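Family 88 glycosyl hydrolase (Bacteroides thetaiotaomicron, PDB 5NOA) probably acts as a polysaccharide lyase that removes rhamnose caps from complex arabinogalactan proteins, though related to family 88 glycoside hydrolases. Local coordinates at residues E76-S81 and A125-L130. Residues are numbered along the deposited sequence; the frame is centred on the assembly and turned at random.
Sequences EYLEYS and ADLYNL
Leu78 and Leu127 meet by one methyl branch each, and this pair is the tight point between segments 76-81 and 125-130. Leu78 CD1 and Leu127 CD2 lie 3.4 Å apart, closer than ordinary van der Waals contact. The two side chains slide past each other in opposite directions, and their contact is confined to these two methyls. The CB of Leu78 leaves its helix to the side of the gap; with CG anti to the backbone N (chi1 178°), CD1 is carried up to helix 120-130. The CB of Leu127 points toward helix 75-87, and its two methyls divide between two targets: CD2 takes Leu78, while CD1 rests against the backbone of Ser81, 3.9 Å from Ser81 O. The hydroxyl of Ser81 serves other partners, His62 and Asn65. No hydrogen bond links the two segments, and the buried area, 159 Å² in total, is small.

Toward solvent the fit slackens. Leu130, exposed in the last turn of its helix, also points its CB toward helix 75-87 and sets CD1 3.7 Å from Leu78 CD1. That methyl therefore sits against both leucines, one turn apart, with Leu127 on the buried side and Leu130 on the open one.

The segment axes stay 11.4 Å apart and cross at -124°, a wide spacing bridged by leucine tips. Helix 56-72 helps fill the interface from alongside: Tyr69 touches Leu78, and Met66 touches both Ser81 and Asp126. Trp90, in a loop, packs on Leu127. Beyond, helix 29-47 receives Tyr77 and Tyr80, and helix 160-176 backs helix 120-130, with Lys171 salt-bridged to Asp126, within a helix-rich fold consistent with the (alpha/alpha)6 barrel of family 88.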
loop_
_atom_site.group_PDB
_atom_site.type_symbol
_atom_site.label_atom_id
_atom_site.label_comp_id
_atom_site.label_asym_id
_atom_site.label_seq_id
_atom_site.Cartn_x
_atom_site.Cartn_y
_atom_site.Cartn_z
ATOM N N GLU A 76 10.746 -19.719 5.040
ATOM C CA GLU A 76 11.242 -18.718 5.947
ATOM C C GLU A 76 10.383 -17.455 5.930
ATOM O O GLU A 76 10.272 -16.771 6.967
ATOM C CB GLU A 76 12.693 -18.363 5.605
ATOM C CG GLU A 76 13.679 -19.477 5.902
ATOM C CD GLU A 76 13.932 -20.469 4.770
ATOM O OE1 GLU A 76 13.119 -20.621 3.811
ATOM O OE2 GLU A 76 14.992 -21.146 4.886
ATOM N N TYR A 77 9.801 -17.096 4.794
ATOM C CA TYR A 77 8.979 -15.901 4.747
ATOM C C TYR A 77 7.714 -16.050 5.539
ATOM O O TYR A 77 7.330 -15.172 6.291
ATOM C CB TYR A 77 8.695 -15.478 3.293
ATOM C CG TYR A 77 9.940 -15.161 2.465
ATOM C CD1 TYR A 77 11.169 -14.927 3.036
ATOM C CD2 TYR A 77 9.848 -15.056 1.096
ATOM C CE1 TYR A 77 12.288 -14.640 2.272
ATOM C CE2 TYR A 77 10.949 -14.766 0.302
ATOM C CZ TYR A 77 12.177 -14.562 0.890
ATOM O OH TYR A 77 13.278 -14.305 0.113
ATOM N N LEU A 78 7.080 -17.204 5.396
ATOM C CA LEU A 78 5.875 -17.480 6.192
ATOM C C LEU A 78 6.187 -17.452 7.682
ATOM O O LEU A 78 5.470 -16.850 8.473
ATOM C CB LEU A 78 5.279 -18.819 5.793
ATOM C CG LEU A 78 4.042 -19.260 6.584
ATOM C CD1 LEU A 78 2.930 -18.230 6.446
ATOM C CD2 LEU A 78 3.581 -20.621 6.099
ATOM N N GLU A 79 7.294 -18.085 8.049
ATOM C CA GLU A 79 7.687 -18.106 9.436
ATOM C C GLU A 79 7.937 -16.718 10.013
ATOM O O GLU A 79 7.610 -16.453 11.171
ATOM C CB GLU A 79 8.883 -19.036 9.648
ATOM C CG GLU A 79 8.508 -20.509 9.412
ATOM C CD GLU A 79 7.188 -20.958 10.077
ATOM O OE1 GLU A 79 7.115 -20.893 11.330
ATOM O OE2 GLU A 79 6.221 -21.388 9.345
ATOM N N TYR A 80 8.491 -15.821 9.215
ATOM C CA TYR A 80 8.781 -14.477 9.671
ATOM C C TYR A 80 7.511 -13.698 9.984
ATOM O O TYR A 80 7.420 -13.051 11.017
ATOM C CB TYR A 80 9.619 -13.762 8.609
ATOM C CG TYR A 80 10.279 -12.496 9.094
ATOM C CD1 TYR A 80 11.444 -12.526 9.818
ATOM C CD2 TYR A 80 9.749 -11.243 8.776
ATOM C CE1 TYR A 80 12.056 -11.387 10.267
ATOM C CE2 TYR A 80 10.366 -10.097 9.198
ATOM C CZ TYR A 80 11.521 -10.175 9.925
ATOM O OH TYR A 80 12.137 -9.000 10.327
ATOM N N SER A 81 6.518 -13.783 9.082
ATOM C CA SER A 81 5.233 -13.131 9.379
ATOM C C SER A 81 4.471 -13.795 10.547
ATOM O O SER A 81 3.845 -13.100 11.356
ATOM C CB SER A 81 4.353 -13.007 8.148
ATOM O OG SER A 81 4.822 -12.007 7.284
ATOM N N ALA A 125 -5.263 -12.095 8.537
ATOM C CA ALA A 125 -6.220 -12.770 7.660
ATOM C C ALA A 125 -5.512 -13.680 6.675
ATOM O O ALA A 125 -5.976 -14.800 6.406
ATOM C CB ALA A 125 -7.072 -11.756 6.942
ATOM N N ASP A 126 -4.400 -13.219 6.091
ATOM C CA ASP A 126 -3.645 -14.065 5.140
ATOM C C ASP A 126 -3.156 -15.336 5.829
ATOM O O ASP A 126 -3.205 -16.423 5.281
ATOM C CB ASP A 126 -2.431 -13.296 4.568
ATOM C CG ASP A 126 -2.789 -12.253 3.549
ATOM O OD1 ASP A 126 -3.915 -12.254 3.029
ATOM O OD2 ASP A 126 -1.889 -11.407 3.271
ATOM N N LEU A 127 -2.629 -15.164 7.026
ATOM C CA LEU A 127 -2.131 -16.308 7.800
ATOM C C LEU A 127 -3.281 -17.257 8.160
ATOM O O LEU A 127 -3.118 -18.474 8.096
ATOM C CB LEU A 127 -1.393 -15.841 9.051
ATOM C CG LEU A 127 -0.091 -15.085 8.750
ATOM C CD1 LEU A 127 0.480 -14.428 9.994
ATOM C CD2 LEU A 127 0.930 -16.024 8.127
ATOM N N TYR A 128 -4.434 -16.697 8.539
ATOM C CA TYR A 128 -5.630 -17.505 8.768
ATOM C C TYR A 128 -6.013 -18.310 7.543
ATOM O O TYR A 128 -6.302 -19.499 7.628
ATOM C CB TYR A 128 -6.802 -16.574 9.188
ATOM C CG TYR A 128 -8.122 -17.283 9.310
ATOM C CD1 TYR A 128 -8.921 -17.484 8.199
ATOM C CD2 TYR A 128 -8.559 -17.753 10.516
ATOM C CE1 TYR A 128 -10.105 -18.171 8.283
ATOM C CE2 TYR A 128 -9.768 -18.426 10.625
ATOM C CZ TYR A 128 -10.548 -18.627 9.506
ATOM O OH TYR A 128 -11.714 -19.299 9.610
ATOM N N ASN A 129 -6.002 -17.688 6.368
ATOM C CA ASN A 129 -6.424 -18.397 5.168
ATOM C C ASN A 129 -5.547 -19.602 4.903
ATOM O O ASN A 129 -6.034 -20.634 4.479
ATOM C CB ASN A 129 -6.469 -17.466 3.977
ATOM C CG ASN A 129 -7.695 -16.595 3.976
ATOM O OD1 ASN A 129 -8.742 -16.983 4.500
ATOM N ND2 ASN A 129 -7.553 -15.389 3.467
ATOM N N LEU A 130 -4.262 -19.495 5.199
ATOM C CA LEU A 130 -3.328 -20.624 5.044
ATOM C C LEU A 130 -3.546 -21.715 6.087
ATOM O O LEU A 130 -3.355 -22.876 5.799
ATOM C CB LEU A 130 -1.890 -20.111 5.121
ATOM C CG LEU A 130 -1.446 -19.208 3.954
ATOM C CD1 LEU A 130 -0.101 -18.561 4.266
ATOM C CD2 LEU A 130 -1.327 -19.991 2.657
#